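Local structure of gamma-glutamyl phosphate reductase (Saccharomyces cerevisiae, 1VLU) at residues 299-304 against 343-348. The protein catalyses the NADPH-dependent reduction of L-gamma-glutamyl phosphate to glutamate semialdehyde and phosphate, the second step of proline biosynthesis from glutamate. Residues are numbered along the deposited sequence; the frame is centred on the assembly and turned at random.
Sequences TIHATK and SLDLAA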
# COMPACT_ATOMS: atom_id res chain seq x y z
N THR A 299 27.56 17.29 -0.89
CA THR A 299 27.91 16.59 -2.13
C THR A 299 26.71 16.58 -3.06
O THR A 299 25.59 16.27 -2.66
CB THR A 299 28.39 15.15 -1.87
OG1 THR A 299 29.60 15.18 -1.10
CG2 THR A 299 28.67 14.41 -3.18
N ILE A 300 26.98 16.90 -4.32
CA ILE A 300 25.93 17.05 -5.33
C ILE A 300 26.03 15.92 -6.35
O ILE A 300 27.03 15.80 -7.05
CB ILE A 300 26.02 18.46 -6.00
CG1 ILE A 300 25.75 19.55 -4.97
CG2 ILE A 300 25.02 18.59 -7.15
CD1 ILE A 300 26.22 20.91 -5.37
N HIS A 301 24.99 15.10 -6.41
CA HIS A 301 24.94 14.02 -7.38
C HIS A 301 24.26 14.47 -8.67
O HIS A 301 23.04 14.36 -8.82
CB HIS A 301 24.28 12.78 -6.78
CG HIS A 301 24.94 12.29 -5.53
ND1 HIS A 301 24.63 12.78 -4.28
CD2 HIS A 301 25.90 11.35 -5.34
CE1 HIS A 301 25.37 12.17 -3.37
NE2 HIS A 301 26.15 11.30 -3.99
N ALA A 302 25.08 14.99 -9.59
CA ALA A 302 24.62 15.62 -10.81
C ALA A 302 24.38 14.62 -11.94
O ALA A 302 25.00 13.55 -11.96
CB ALA A 302 25.63 16.67 -11.25
N THR A 303 23.48 14.95 -12.86
CA THR A 303 23.38 14.22 -14.12
C THR A 303 24.55 14.69 -14.99
O THR A 303 25.08 15.79 -14.77
CB THR A 303 22.03 14.46 -14.87
OG1 THR A 303 21.81 15.86 -15.07
CG2 THR A 303 20.86 13.86 -14.10
N LYS A 304 24.95 13.87 -15.96
CA LYS A 304 26.11 14.18 -16.80
C LYS A 304 26.00 15.57 -17.44
O LYS A 304 26.93 16.39 -17.32
CB LYS A 304 26.33 13.08 -17.85
CG LYS A 304 27.68 13.13 -18.57
N SER A 343 24.29 11.35 5.83
CA SER A 343 23.61 12.62 6.05
C SER A 343 22.49 12.86 5.02
O SER A 343 21.49 12.12 5.02
CB SER A 343 24.62 13.77 6.07
OG SER A 343 25.34 13.85 4.85
N LEU A 344 22.65 13.88 4.17
CA LEU A 344 21.69 14.23 3.12
C LEU A 344 22.17 13.78 1.74
O LEU A 344 23.37 13.88 1.43
CB LEU A 344 21.45 15.75 3.09
CG LEU A 344 20.43 16.31 2.08
CD1 LEU A 344 19.07 16.50 2.72
CD2 LEU A 344 20.92 17.62 1.47
N ASP A 345 21.24 13.31 0.92
CA ASP A 345 21.53 12.91 -0.46
C ASP A 345 21.87 14.12 -1.37
O ASP A 345 23.06 14.42 -1.61
CB ASP A 345 20.36 12.10 -1.04
CG ASP A 345 20.80 11.07 -2.09
OD1 ASP A 345 21.85 11.28 -2.77
OD2 ASP A 345 20.09 10.05 -2.24
N LEU A 346 20.83 14.81 -1.84
CA LEU A 346 20.88 15.90 -2.83
C LEU A 346 21.34 15.52 -4.23
O LEU A 346 22.53 15.47 -4.50
CB LEU A 346 21.66 17.14 -2.34
CG LEU A 346 21.08 18.41 -2.97
CD1 LEU A 346 20.14 19.11 -2.01
CD2 LEU A 346 22.15 19.35 -3.40
N ALA A 347 20.38 15.26 -5.11
CA ALA A 347 20.62 15.16 -6.55
C ALA A 347 20.32 16.51 -7.21
O ALA A 347 19.58 17.33 -6.64
CB ALA A 347 19.77 14.06 -7.16
N ALA A 348 20.89 16.74 -8.38
CA ALA A 348 20.59 17.94 -9.16
C ALA A 348 20.46 17.63 -10.64
O ALA A 348 21.31 16.95 -11.22
CB ALA A 348 21.65 18.99 -8.93
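H301 and A347 pair as parallel neighbours at the margin of the six-stranded parallel sheet of this aldehyde dehydrogenase-like fold, where the short strand 301-302 is outermost in the chain and strand 347-350 separates it from strand 274-278. The ladder is brief. H301 N gives an almost straight bond (177°) to L346 O at 3.1 Å, lying in the carbonyl plane, and A348 N returns one to H301 O, meeting that oxygen from above its carbonyl plane. A weak bond from T303 N to A348 O closes the pairing just before helix 304-317, where T303 occupies the N-cap position and its OG1 bonds to D305 OD1.

The H301 side chain leaves on the same face as A347. Its CB passes 3.9 Å from L346 O; CG, set beside the backbone N (chi1 -57°), turns the ring back along the strand, and ND1 then reaches L346 O, at the ring edge, in a weak second bond of 3.4 Å. L346 O thus receives the backbone N of H301 and, weakly, its ND1. CE1 continues to D345, 3.7 Å from both its O and its OD1, with carboxylate and ring planes nearly perpendicular (89°). The other carboxylate oxygen, OD2, forms a salt bridge with R224 of helix 220-228. A leucine in place of H301 would probably leave L346 O without its second donor and lose the ring's edge contact with D345 O.

I300 packs on L289 and T293 of helix 285-296 and also touches two residues of 343-348, one before the strand and one in it: CG1 lies against L346 CD2, while CG2 meets A348 CB at 3.8 Å.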